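Local coordinates for protein pngf-ii (PDB 4R4X) that probably removes N-linked glycans from glycoproteins by hydrolysis, as a bacterial peptide:N-glycosidase related to PNGase F, at residues L294-L299 / T386-M391; A64-N69 / K177-K182; N241-D246 / I350-K355. One frame throughout, in Å; residues are numbered along the deposited sequence.

Contact 1 (L294-L299 / T386-M391); sequences LPFIEL and TNVMEM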
ATOM      1  N   LEU A 294      -7.177  14.089 -22.607  1.00 14.33           N
ATOM      2  CA  LEU A 294      -7.277  12.831 -21.877  1.00 14.80           C
ATOM      3  C   LEU A 294      -8.147  12.998 -20.625  1.00 14.60           C
ATOM      4  O   LEU A 294      -8.032  14.002 -19.912  1.00 13.91           O
ATOM      5  CB  LEU A 294      -5.906  12.360 -21.427  1.00 14.67           C
ATOM      6  CG  LEU A 294      -4.944  11.998 -22.544  1.00 15.60           C
ATOM      7  CD1 LEU A 294      -3.592  11.703 -21.937  1.00 15.78           C
ATOM      8  CD2 LEU A 294      -5.446  10.854 -23.408  1.00 15.68           C
ATOM      9  N   PRO A 295      -9.007  12.006 -20.345  1.00 14.61           N
ATOM     10  CA  PRO A 295      -9.816  12.038 -19.129  1.00 14.26           C
ATOM     11  C   PRO A 295      -8.959  11.663 -17.927  1.00 13.72           C
ATOM     12  O   PRO A 295      -7.875  11.125 -18.111  1.00 13.85           O
ATOM     13  CB  PRO A 295     -10.900  10.979 -19.401  1.00 14.69           C
ATOM     14  CG  PRO A 295     -10.269  10.023 -20.358  1.00 15.10           C
ATOM     15  CD  PRO A 295      -9.262  10.799 -21.155  1.00 14.87           C
ATOM     16  N   PHE A 296      -9.413  11.941 -16.705  1.00 13.40           N
ATOM     17  CA  PHE A 296      -8.604  11.577 -15.547  1.00 12.78           C
ATOM     18  C   PHE A 296      -8.593  10.052 -15.311  1.00 13.55           C
ATOM     19  O   PHE A 296      -9.439   9.315 -15.852  1.00 13.67           O
ATOM     20  CB  PHE A 296      -9.003  12.366 -14.290  1.00 13.39           C
ATOM     21  CG  PHE A 296     -10.282  11.937 -13.646  1.00 13.13           C
ATOM     22  CD1 PHE A 296     -10.281  10.967 -12.650  1.00 14.46           C
ATOM     23  CD2 PHE A 296     -11.493  12.522 -13.998  1.00 13.62           C
ATOM     24  CE1 PHE A 296     -11.458  10.578 -12.035  1.00 14.16           C
ATOM     25  CE2 PHE A 296     -12.679  12.153 -13.374  1.00 13.55           C
ATOM     26  CZ  PHE A 296     -12.663  11.176 -12.382  1.00 13.99           C
ATOM     27  N   ILE A 297      -7.593   9.601 -14.556  1.00 13.01           N
ATOM     28  CA  ILE A 297      -7.444   8.195 -14.176  1.00 13.62           C
ATOM     29  C   ILE A 297      -7.815   8.037 -12.710  1.00 13.94           C
ATOM     30  O   ILE A 297      -7.271   8.758 -11.827  1.00 13.54           O
ATOM     31  CB  ILE A 297      -6.019   7.726 -14.433  1.00 13.75           C
ATOM     32  CG1 ILE A 297      -5.806   7.644 -15.952  1.00 13.99           C
ATOM     33  CG2 ILE A 297      -5.685   6.368 -13.783  1.00 14.01           C
ATOM     34  CD1 ILE A 297      -4.398   7.328 -16.327  1.00 15.09           C
ATOM     35  N   GLU A 298      -8.708   7.082 -12.458  1.00 13.52           N
ATOM     36  CA  GLU A 298      -9.057   6.663 -11.087  1.00 13.92           C
ATOM     37  C   GLU A 298      -8.025   5.689 -10.541  1.00 13.16           C
ATOM     38  O   GLU A 298      -7.927   4.540 -11.015  1.00 12.91           O
ATOM     39  CB  GLU A 298     -10.419   5.962 -11.068  1.00 15.07           C
ATOM     40  CG  GLU A 298     -11.524   6.789 -11.613  1.00 16.79           C
ATOM     41  CD  GLU A 298     -12.861   6.081 -11.614  1.00 18.33           C
ATOM     42  OE1 GLU A 298     -12.939   4.912 -12.057  1.00 19.73           O
ATOM     43  OE2 GLU A 298     -13.843   6.707 -11.180  1.00 21.34           O
ATOM     44  N   LEU A 299      -7.211   6.113  -9.579  1.00 12.75           N
ATOM     45  CA  LEU A 299      -6.330   5.144  -8.901  1.00 12.47           C
ATOM     46  C   LEU A 299      -7.151   4.130  -8.105  1.00 13.69           C
ATOM     47  O   LEU A 299      -6.837   2.946  -8.112  1.00 14.57           O
ATOM     48  CB  LEU A 299      -5.350   5.829  -7.948  1.00 12.47           C
ATOM     49  CG  LEU A 299      -4.374   6.847  -8.528  1.00 12.17           C
ATOM     50  CD1 LEU A 299      -3.333   7.200  -7.455  1.00 12.64           C
ATOM     51  CD2 LEU A 299      -3.684   6.279  -9.781  1.00 12.57           C
ATOM     52  N   THR A 386     -17.153   9.128 -14.524  1.00 12.96           N
ATOM     53  CA  THR A 386     -17.356   9.513 -13.133  1.00 13.02           C
ATOM     54  C   THR A 386     -17.268  11.036 -12.952  1.00 13.79           C
ATOM     55  O   THR A 386     -16.222  11.642 -13.226  1.00 13.29           O
ATOM     56  CB  THR A 386     -16.330   8.829 -12.216  1.00 12.98           C
ATOM     57  OG1 THR A 386     -16.374   7.401 -12.395  1.00 12.54           O
ATOM     58  CG2 THR A 386     -16.606   9.168 -10.737  1.00 13.32           C
ATOM     59  N   ASN A 387     -18.332  11.653 -12.449  1.00 13.97           N
ATOM     60  CA  ASN A 387     -18.330  13.114 -12.359  1.00 14.63           C
ATOM     61  C   ASN A 387     -17.797  13.621 -11.013  1.00 15.21           C
ATOM     62  O   ASN A 387     -18.537  14.023 -10.081  1.00 14.89           O
ATOM     63  CB  ASN A 387     -19.664  13.724 -12.778  1.00 15.39           C
ATOM     64  CG  ASN A 387     -20.816  13.296 -11.902  1.00 16.30           C
ATOM     65  OD1 ASN A 387     -20.867  12.156 -11.421  1.00 16.61           O
ATOM     66  ND2 ASN A 387     -21.752  14.214 -11.686  1.00 15.96           N
ATOM     67  N   VAL A 388     -16.473  13.577 -10.933  1.00 15.29           N
ATOM     68  CA  VAL A 388     -15.736  14.103  -9.806  1.00 15.09           C
ATOM     69  C   VAL A 388     -16.057  15.575  -9.654  1.00 14.79           C
ATOM     70  O   VAL A 388     -16.040  16.087  -8.530  1.00 14.75           O
ATOM     71  CB  VAL A 388     -14.232  13.838  -9.978  1.00 15.19           C
ATOM     72  CG1 VAL A 388     -13.355  14.860  -9.261  1.00 15.64           C
ATOM     73  CG2 VAL A 388     -13.910  12.414  -9.510  1.00 15.45           C
HETATM   74  N   MSE A 389     -16.374  16.236 -10.773  1.00 14.88           N
HETATM   75  CA  MSE A 389     -16.794  17.642 -10.747  1.00 16.35           C
HETATM   76  C   MSE A 389     -18.302  17.814 -10.563  1.00 16.75           C
HETATM   77  O   MSE A 389     -18.887  18.800 -11.022  1.00 16.28           O
HETATM   78  CB  MSE A 389     -16.258  18.324 -12.025  1.00 17.35           C
HETATM   79  CG  MSE A 389     -14.792  18.674 -11.840  1.00 19.73           C
HETATM   80 SE   MSE A 389     -14.121  19.467 -13.529  1.00 25.97          SE
HETATM   81  CE  MSE A 389     -14.911  21.242 -13.269  1.00 23.52           C
ATOM     82  N   GLU A 390     -18.920  16.861  -9.873  1.00 17.65           N
ATOM     83  CA  GLU A 390     -20.351  16.923  -9.526  1.00 18.74           C
ATOM     84  C   GLU A 390     -20.766  18.267  -8.915  1.00 18.69           C
ATOM     85  O   GLU A 390     -21.840  18.787  -9.227  1.00 16.68           O
ATOM     86  CB  GLU A 390     -20.659  15.809  -8.537  1.00 21.15           C
ATOM     87  CG  GLU A 390     -22.097  15.733  -8.041  1.00 23.45           C
ATOM     88  CD  GLU A 390     -22.265  14.708  -6.910  1.00 26.30           C
ATOM     89  OE1 GLU A 390     -23.375  14.610  -6.355  1.00 25.86           O
ATOM     90  OE2 GLU A 390     -21.287  14.004  -6.575  1.00 27.35           O
HETATM   91  N   MSE A 391     -19.948  18.809  -8.045  1.00 18.42           N
HETATM   92  CA  MSE A 391     -20.262  20.092  -7.369  1.00 21.44           C
HETATM   93  C   MSE A 391     -19.492  21.219  -8.059  1.00 20.06           C
HETATM   94  O   MSE A 391     -19.137  22.222  -7.445  1.00 20.25           O
HETATM   95  CB  MSE A 391     -19.943  19.944  -5.876  1.00 23.24           C
HETATM   96  CG  MSE A 391     -20.980  19.080  -5.146  1.00 27.47           C
HETATM   97 SE   MSE A 391     -20.398  17.171  -5.088  1.00 39.04          SE
HETATM   98  CE  MSE A 391     -21.989  16.514  -4.100  1.00 32.23           C
TER

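Contact 2 (A64-N69 / K177-K182); sequences AFLNNN and KDMIWK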
ATOM      1  N   ALA A  64      19.992  -0.169  14.738  1.00 14.67           N
ATOM      2  CA  ALA A  64      19.563  -0.422  13.376  1.00 15.55           C
ATOM      3  C   ALA A  64      20.140   0.643  12.452  1.00 15.54           C
ATOM      4  O   ALA A  64      19.934   1.829  12.670  1.00 15.57           O
ATOM      5  CB  ALA A  64      18.033  -0.438  13.291  1.00 15.92           C
ATOM      6  N   PHE A  65      20.846   0.194  11.422  1.00 15.79           N
ATOM      7  CA  PHE A  65      21.467   1.080  10.457  1.00 17.51           C
ATOM      8  C   PHE A  65      20.473   1.174   9.303  1.00 17.76           C
ATOM      9  O   PHE A  65      20.246   0.201   8.631  1.00 17.30           O
ATOM     10  CB  PHE A  65      22.800   0.495   9.987  1.00 18.45           C
ATOM     11  CG  PHE A  65      23.866   0.472  11.058  1.00 20.61           C
ATOM     12  CD1 PHE A  65      23.684  -0.239  12.238  1.00 21.18           C
ATOM     13  CD2 PHE A  65      25.064   1.153  10.871  1.00 23.18           C
ATOM     14  CE1 PHE A  65      24.669  -0.259  13.223  1.00 23.49           C
ATOM     15  CE2 PHE A  65      26.051   1.134  11.854  1.00 24.75           C
ATOM     16  CZ  PHE A  65      25.848   0.425  13.032  1.00 23.39           C
ATOM     17  N   LEU A  66      19.860   2.328   9.128  1.00 20.14           N
ATOM     18  CA  LEU A  66      18.696   2.436   8.232  1.00 22.15           C
ATOM     19  C   LEU A  66      19.100   2.867   6.857  1.00 24.70           C
ATOM     20  O   LEU A  66      18.504   2.442   5.844  1.00 25.83           O
ATOM     21  CB  LEU A  66      17.688   3.426   8.795  1.00 22.08           C
ATOM     22  CG  LEU A  66      17.192   3.086  10.199  1.00 22.59           C
ATOM     23  CD1 LEU A  66      16.132   4.087  10.589  1.00 23.55           C
ATOM     24  CD2 LEU A  66      16.656   1.669  10.256  1.00 23.29           C
ATOM     25  N   ASN A  67      20.097   3.735   6.818  1.00 24.68           N
ATOM     26  CA  ASN A  67      20.635   4.215   5.551  1.00 28.96           C
ATOM     27  C   ASN A  67      22.048   4.710   5.848  1.00 30.08           C
ATOM     28  O   ASN A  67      22.543   4.488   6.958  1.00 28.65           O
ATOM     29  CB  ASN A  67      19.697   5.269   4.937  1.00 28.70           C
ATOM     30  CG  ASN A  67      19.361   6.399   5.901  1.00 29.02           C
ATOM     31  OD1 ASN A  67      18.222   6.584   6.317  1.00 31.15           O
ATOM     32  ND2 ASN A  67      20.343   7.185   6.217  1.00 30.58           N
ATOM     33  N   ASN A  68      22.702   5.355   4.889  1.00 31.28           N
ATOM     34  CA  ASN A  68      24.108   5.726   5.053  1.00 35.11           C
ATOM     35  C   ASN A  68      24.376   6.703   6.188  1.00 34.94           C
ATOM     36  O   ASN A  68      25.512   6.806   6.666  1.00 36.45           O
ATOM     37  CB  ASN A  68      24.671   6.318   3.759  1.00 39.57           C
ATOM     38  CG  ASN A  68      24.725   5.310   2.643  1.00 45.12           C
ATOM     39  OD1 ASN A  68      25.750   4.665   2.432  1.00 50.62           O
ATOM     40  ND2 ASN A  68      23.608   5.145   1.933  1.00 48.46           N
ATOM     41  N   ASN A  69      23.342   7.410   6.622  1.00 33.30           N
ATOM     42  CA  ASN A  69      23.492   8.433   7.631  1.00 34.76           C
ATOM     43  C   ASN A  69      22.769   8.141   8.958  1.00 31.90           C
ATOM     44  O   ASN A  69      23.165   8.674   9.993  1.00 33.11           O
ATOM     45  CB  ASN A  69      23.012   9.765   7.053  1.00 37.96           C
ATOM     46  CG  ASN A  69      23.550  10.018   5.638  1.00 41.45           C
ATOM     47  OD1 ASN A  69      24.762  10.052   5.417  1.00 43.45           O
ATOM     48  ND2 ASN A  69      22.642  10.182   4.674  1.00 42.92           N
ATOM     49  N   LYS A 177      11.232  -0.707  15.727  1.00 14.16           N
ATOM     50  CA  LYS A 177      10.842  -1.717  14.737  1.00 15.22           C
ATOM     51  C   LYS A 177      10.138  -1.076  13.555  1.00 14.80           C
ATOM     52  O   LYS A 177      10.349  -1.472  12.401  1.00 13.75           O
ATOM     53  CB  LYS A 177       9.919  -2.770  15.362  1.00 16.70           C
ATOM     54  CG  LYS A 177      10.567  -3.626  16.444  1.00 19.02           C
ATOM     55  CD  LYS A 177      11.596  -4.568  15.870  1.00 22.20           C
ATOM     56  CE  LYS A 177      12.074  -5.559  16.918  1.00 24.75           C
ATOM     57  NZ  LYS A 177      12.865  -6.604  16.248  1.00 27.36           N
ATOM     58  N   ASP A 178       9.286  -0.104  13.857  1.00 14.41           N
ATOM     59  CA  ASP A 178       8.518   0.618  12.838  1.00 15.19           C
ATOM     60  C   ASP A 178       9.438   1.324  11.855  1.00 16.21           C
ATOM     61  O   ASP A 178       9.212   1.296  10.637  1.00 15.29           O
ATOM     62  CB  ASP A 178       7.589   1.643  13.507  1.00 15.25           C
ATOM     63  CG  ASP A 178       6.636   2.311  12.521  1.00 16.16           C
ATOM     64  OD1 ASP A 178       5.745   1.622  11.964  1.00 15.80           O
ATOM     65  OD2 ASP A 178       6.752   3.546  12.328  1.00 17.51           O
HETATM   66  N   MSE A 179      10.493   1.941  12.383  1.00 16.35           N
HETATM   67  CA  MSE A 179      11.441   2.669  11.533  0.50 16.82           C
HETATM   68  C   MSE A 179      12.236   1.718  10.672  1.00 16.15           C
HETATM   69  O   MSE A 179      12.497   2.013   9.493  1.00 14.45           O
HETATM   70  CB  MSE A 179      12.333   3.583  12.366  0.50 18.26           C
HETATM   71  CG  MSE A 179      11.454   4.721  12.887  0.50 20.32           C
HETATM   72 SE   MSE A 179      12.506   5.940  14.008  0.50 25.82          SE
HETATM   73  CE  MSE A 179      13.570   6.785  12.578  0.50 24.05           C
ATOM     74  N   ILE A 180      12.608   0.563  11.211  1.00 14.93           N
ATOM     75  CA  ILE A 180      13.244  -0.476  10.387  1.00 14.47           C
ATOM     76  C   ILE A 180      12.303  -0.875   9.233  1.00 14.44           C
ATOM     77  O   ILE A 180      12.720  -0.922   8.051  1.00 13.83           O
ATOM     78  CB  ILE A 180      13.600  -1.742  11.200  1.00 15.11           C
ATOM     79  CG1 ILE A 180      14.722  -1.460  12.202  1.00 15.04           C
ATOM     80  CG2 ILE A 180      14.041  -2.893  10.278  1.00 15.42           C
ATOM     81  CD1 ILE A 180      14.976  -2.603  13.158  1.00 15.92           C
ATOM     82  N   TRP A 181      11.039  -1.153   9.567  1.00 13.85           N
ATOM     83  CA  TRP A 181      10.034  -1.535   8.558  1.00 14.06           C
ATOM     84  C   TRP A 181       9.900  -0.491   7.454  1.00 14.71           C
ATOM     85  O   TRP A 181      10.029  -0.818   6.250  1.00 14.08           O
ATOM     86  CB  TRP A 181       8.683  -1.827   9.210  1.00 14.20           C
ATOM     87  CG  TRP A 181       7.542  -1.961   8.250  1.00 14.21           C
ATOM     88  CD1 TRP A 181       7.445  -2.825   7.191  1.00 14.79           C
ATOM     89  CD2 TRP A 181       6.340  -1.196   8.254  1.00 14.04           C
ATOM     90  NE1 TRP A 181       6.231  -2.663   6.549  1.00 14.92           N
ATOM     91  CE2 TRP A 181       5.540  -1.656   7.174  1.00 14.21           C
ATOM     92  CE3 TRP A 181       5.845  -0.185   9.074  1.00 14.23           C
ATOM     93  CZ2 TRP A 181       4.293  -1.129   6.899  1.00 14.16           C
ATOM     94  CZ3 TRP A 181       4.621   0.352   8.803  1.00 14.68           C
ATOM     95  CH2 TRP A 181       3.843  -0.118   7.710  1.00 15.18           C
ATOM     96  N   LYS A 182       9.726   0.766   7.850  1.00 14.47           N
ATOM     97  CA  LYS A 182       9.534   1.848   6.881  1.00 15.57           C
ATOM     98  C   LYS A 182      10.773   2.110   6.016  1.00 15.39           C
ATOM     99  O   LYS A 182      10.650   2.637   4.915  1.00 15.38           O
ATOM    100  CB  LYS A 182       9.075   3.140   7.569  1.00 17.09           C
ATOM    101  CG  LYS A 182       7.603   3.095   7.926  1.00 18.38           C
ATOM    102  CD  LYS A 182       7.193   4.170   8.898  1.00 20.62           C
ATOM    103  CE  LYS A 182       5.711   4.048   9.250  1.00 21.91           C
ATOM    104  NZ  LYS A 182       5.420   4.899  10.433  1.00 21.72           N
TER

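Contact 3 (N241-D246 / I350-K355); sequences NGDAYD and IGNYDK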
ATOM      1  N   ASN A 241     -16.670  13.577   9.489  1.00 15.28           N
ATOM      2  CA  ASN A 241     -16.660  14.732  10.384  1.00 17.09           C
ATOM      3  C   ASN A 241     -18.024  15.403  10.434  1.00 16.76           C
ATOM      4  O   ASN A 241     -18.115  16.614  10.681  1.00 16.41           O
ATOM      5  CB  ASN A 241     -15.638  15.784   9.908  1.00 19.42           C
ATOM      6  CG  ASN A 241     -14.213  15.456  10.298  1.00 21.39           C
ATOM      7  OD1 ASN A 241     -13.911  14.428  10.903  1.00 24.70           O
ATOM      8  ND2 ASN A 241     -13.318  16.347   9.948  1.00 25.55           N
ATOM      9  N   GLY A 242     -19.084  14.651  10.157  1.00 15.35           N
ATOM     10  CA  GLY A 242     -20.416  15.217  10.151  1.00 15.08           C
ATOM     11  C   GLY A 242     -21.357  14.615   9.140  1.00 14.78           C
ATOM     12  O   GLY A 242     -22.546  14.501   9.404  1.00 14.41           O
ATOM     13  N   ASP A 243     -20.841  14.234   7.975  1.00 14.37           N
ATOM     14  CA  ASP A 243     -21.682  13.695   6.918  1.00 14.47           C
ATOM     15  C   ASP A 243     -22.158  12.296   7.325  1.00 14.30           C
ATOM     16  O   ASP A 243     -21.353  11.473   7.725  1.00 14.66           O
ATOM     17  CB  ASP A 243     -20.876  13.652   5.610  1.00 15.48           C
ATOM     18  CG  ASP A 243     -21.701  13.229   4.395  1.00 16.04           C
ATOM     19  OD1 ASP A 243     -22.936  13.104   4.492  1.00 18.67           O
ATOM     20  OD2 ASP A 243     -21.091  13.016   3.316  1.00 16.14           O
ATOM     21  N   ALA A 244     -23.452  12.031   7.210  1.00 14.73           N
ATOM     22  CA  ALA A 244     -24.028  10.740   7.580  1.00 15.11           C
ATOM     23  C   ALA A 244     -24.040   9.700   6.448  1.00 16.38           C
ATOM     24  O   ALA A 244     -24.297   8.529   6.706  1.00 15.78           O
ATOM     25  CB  ALA A 244     -25.453  10.938   8.074  1.00 15.54           C
ATOM     26  N   TYR A 245     -23.784  10.122   5.214  1.00 16.92           N
ATOM     27  CA  TYR A 245     -24.128   9.312   4.045  1.00 17.86           C
ATOM     28  C   TYR A 245     -22.996   8.520   3.414  1.00 16.43           C
ATOM     29  O   TYR A 245     -21.822   8.749   3.691  1.00 14.88           O
ATOM     30  CB  TYR A 245     -24.821  10.195   3.002  1.00 19.79           C
ATOM     31  CG  TYR A 245     -26.136  10.736   3.499  1.00 22.34           C
ATOM     32  CD1 TYR A 245     -27.280   9.957   3.469  1.00 26.06           C
ATOM     33  CD2 TYR A 245     -26.230  12.021   4.022  1.00 25.33           C
ATOM     34  CE1 TYR A 245     -28.496  10.443   3.931  1.00 28.51           C
ATOM     35  CE2 TYR A 245     -27.437  12.523   4.492  1.00 29.19           C
ATOM     36  CZ  TYR A 245     -28.565  11.727   4.445  1.00 29.53           C
ATOM     37  OH  TYR A 245     -29.761  12.218   4.894  1.00 34.42           O
ATOM     38  N   ASP A 246     -23.397   7.559   2.576  1.00 15.96           N
ATOM     39  CA  ASP A 246     -22.481   6.667   1.859  1.00 15.74           C
ATOM     40  C   ASP A 246     -22.102   7.287   0.502  1.00 15.71           C
ATOM     41  O   ASP A 246     -22.822   7.152  -0.509  1.00 16.10           O
ATOM     42  CB  ASP A 246     -23.059   5.252   1.691  1.00 15.03           C
ATOM     43  CG  ASP A 246     -24.401   5.211   0.959  1.00 15.75           C
ATOM     44  OD1 ASP A 246     -25.199   6.168   1.064  1.00 15.75           O
ATOM     45  OD2 ASP A 246     -24.668   4.182   0.266  1.00 16.32           O
ATOM     46  N   ILE A 350     -14.643  13.290  -2.491  1.00 13.55           N
ATOM     47  CA  ILE A 350     -15.813  12.663  -1.865  1.00 13.65           C
ATOM     48  C   ILE A 350     -17.007  13.598  -2.098  1.00 14.01           C
ATOM     49  O   ILE A 350     -17.070  14.701  -1.546  1.00 14.20           O
ATOM     50  CB  ILE A 350     -15.618  12.396  -0.358  1.00 13.74           C
ATOM     51  CG1 ILE A 350     -14.411  11.477  -0.121  1.00 13.84           C
ATOM     52  CG2 ILE A 350     -16.892  11.757   0.204  1.00 14.11           C
ATOM     53  CD1 ILE A 350     -14.008  11.319   1.332  1.00 14.34           C
ATOM     54  N   GLY A 351     -17.941  13.166  -2.940  1.00 15.42           N
ATOM     55  CA  GLY A 351     -19.102  13.960  -3.253  1.00 16.38           C
ATOM     56  C   GLY A 351     -20.010  14.025  -2.042  1.00 17.29           C
ATOM     57  O   GLY A 351     -20.577  13.014  -1.653  1.00 18.45           O
ATOM     58  N   ASN A 352     -20.165  15.211  -1.462  1.00 18.11           N
ATOM     59  CA  ASN A 352     -21.027  15.407  -0.327  1.00 18.85           C
ATOM     60  C   ASN A 352     -21.533  16.849  -0.276  1.00 20.74           C
ATOM     61  O   ASN A 352     -21.013  17.726  -0.968  1.00 19.14           O
ATOM     62  CB  ASN A 352     -20.283  15.072   0.976  1.00 18.99           C
ATOM     63  CG  ASN A 352     -19.250  16.129   1.358  1.00 19.82           C
ATOM     64  OD1 ASN A 352     -19.532  17.045   2.159  1.00 20.78           O
ATOM     65  ND2 ASN A 352     -18.062  16.025   0.792  1.00 19.21           N
ATOM     66  N   TYR A 353     -22.513  17.094   0.588  1.00 23.29           N
ATOM     67  CA  TYR A 353     -23.119  18.437   0.731  1.00 24.48           C
ATOM     68  C   TYR A 353     -23.043  18.867   2.187  1.00 24.53           C
ATOM     69  O   TYR A 353     -23.804  19.725   2.620  1.00 25.28           O
ATOM     70  CB  TYR A 353     -24.586  18.455   0.236  1.00 26.54           C
ATOM     71  CG  TYR A 353     -24.722  18.495  -1.280  1.00 28.93           C
ATOM     72  CD1 TYR A 353     -24.505  19.683  -1.987  1.00 29.30           C
ATOM     73  CD2 TYR A 353     -25.034  17.336  -2.018  1.00 29.49           C
ATOM     74  CE1 TYR A 353     -24.612  19.729  -3.374  1.00 29.64           C
ATOM     75  CE2 TYR A 353     -25.144  17.372  -3.407  1.00 29.34           C
ATOM     76  CZ  TYR A 353     -24.939  18.569  -4.083  1.00 30.89           C
ATOM     77  OH  TYR A 353     -25.040  18.638  -5.469  1.00 31.04           O
ATOM     78  N   ASP A 354     -22.099  18.308   2.936  1.00 23.46           N
ATOM     79  CA  ASP A 354     -22.029  18.545   4.372  1.00 22.18           C
ATOM     80  C   ASP A 354     -20.920  19.514   4.783  1.00 21.95           C
ATOM     81  O   ASP A 354     -19.759  19.349   4.386  1.00 19.76           O
ATOM     82  CB  ASP A 354     -21.809  17.222   5.123  1.00 22.17           C
ATOM     83  CG  ASP A 354     -22.116  17.355   6.591  1.00 23.04           C
ATOM     84  OD1 ASP A 354     -23.323  17.348   6.907  1.00 26.93           O
ATOM     85  OD2 ASP A 354     -21.192  17.524   7.411  1.00 22.34           O
ATOM     86  N   LYS A 355     -21.254  20.479   5.641  1.00 21.06           N
ATOM     87  CA  LYS A 355     -20.258  21.441   6.108  1.00 22.37           C
ATOM     88  C   LYS A 355     -19.122  20.796   6.907  1.00 20.10           C
ATOM     89  O   LYS A 355     -17.982  21.283   6.905  1.00 18.47           O
ATOM     90  CB  LYS A 355     -20.929  22.517   6.976  1.00 27.86           C
ATOM     91  CG  LYS A 355     -19.998  23.659   7.371  1.00 33.78           C
ATOM     92  CD  LYS A 355     -20.698  24.750   8.185  1.00 39.66           C
ATOM     93  CE  LYS A 355     -21.881  25.399   7.456  1.00 43.86           C
ATOM     94  NZ  LYS A 355     -21.531  25.951   6.108  1.00 46.06           N
TER

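Contact 1 (L294-L299 / T386-M391)
F296, just before strand 297-303, and E298 within it send CB toward T386 and V388 in the loop after strand 378-384. The contact probably lies where the two jelly rolls expected of the PNGase F family adjoin. From CB, the F296 side chain sets out with CG between the backbone N and the carbonyl carbon (chi1 75°), which carries the ring toward the loop. Contact begins at its outer carbons. F296 CE2 has T386 O near the ring plane, at the edge, 3.6 Å away. F296 CZ, the tip, meets V388 CG2 at 3.4 Å, and F296 CE1 touches the same methyl more loosely at 4.0 Å. The ring also packs against the rings of F252 and Y262. T386 O is shared, because it takes a weak bond from V388 N across the inverse gamma turn centred on N387. A type I turn then runs from N387 to E390. The polar half of the contact is made by E298 and T386. OE1 of E298 is held by R301 and S531, which should limit rotation of the carboxylate. E298 OE2 accepts a hydrogen bond from T386 OG1 at 2.9 Å, with the hydroxyl 39° out of the carboxylate plane.

Contact 2 (A64-N69 / K177-K182)
The end of a strand meets the last turns of a helix here. The chain leaves the strand 59-65 and changes course at L66, whose CA comes 6.5 Å from that of I180. The facing segment is helical throughout, to K182. No hydrogen bond joins the two segments, and the contact is apolar. I180 and L66 carry most of it. I180 CG1 lies beside the backbone N (chi1 -68°), and this branch runs past the methyl of A64, with A64 CB 3.6 Å from I180 CG1. The terminal CD1 of I180 is almost as near the same methyl. L66 comes across I180 at about a right angle and sets L66 CD2 against the helix backbone, 4.0 Å from I180 CA. L66 CD1 is 4.2 Å from M179 CE, a doubtful contact because that selenomethionine has two conformers. P47 and E49 also touch I180, while V72 touches A64. Away from the strand, K182 NZ reaches back one turn to the syn lone pair of D178 OD2, a salt bridge of 2.7 Å. A helix packed against the end of strand 59-65, which runs antiparallel to 48-54 and 70-76, is consistent with the LolA/LolB-like fold suggested for this N-terminal domain.

Contact 3 (N241-D246 / I350-K355)
Two irregular loops pass each other, closest at D243 and D354, whose CA atoms are 5.5 Å apart; G242, at a phi of 146°, turns the chain just before. D243 and D354 meet at their CB atoms, 3.7 Å apart. Both carry CG anti to the backbone N, and their carboxylate planes are nearly parallel, 9° apart. The D354 carboxylate leans on the backbone of the other loop, with D354 OD2 3.4 Å from G242 C. The amide D243 N is close to OD2 too, but at an angle too poor for a hydrogen bond. That oxygen is held instead by the backbone N atoms of G356 and G357. Each loop crosses between the two sheets of a jelly-roll sandwich in the PNGase F N-terminal region: 231-240 leads to 248-253 through one, and 343-350 to 358-367 through the other. Asx turns shape both loops. D243 OD1 accepts from Y245 N at 3.2 Å, the donor standing well above the carboxylate plane. N352 OD1 accepts from D354 N at 3.0 Å, and N352 ND2 gives a bond to I350 O at 2.9 Å. Two bonds, one on each end, thus fix the rotation of the N352 amide. N352 CB lies 3.2 Å from D243 OD2. This oxygen has stronger partners beyond the two segments: R247 NE forms a salt bridge with it, and H358 NE2 a hydrogen bond. Within the Asx turn of D243, A244 CB sits over one face of the Y245 ring, toward its rim.

How the contacts relate
From the N terminus, contact 2 comes first. It closes a long loop between strand 59-65 and helix 173-182 within the N-terminal domain, and is complete before the others open. Contact 3 opens next, at 241-246. Contact 1 opens at 294-299, before contact 3 closes at 350-355, and closes later at 386-391, so the two cross. Contact 3 joins two sheet-to-sheet loops of one jelly roll; contact 1 ties strand 297-303 to the loop after strand 378-384. The two touch where M391 CE lies 3.3 Å from Y353 CE2. Contact 2 stands apart, its centre about 38 Å from that of contact 1.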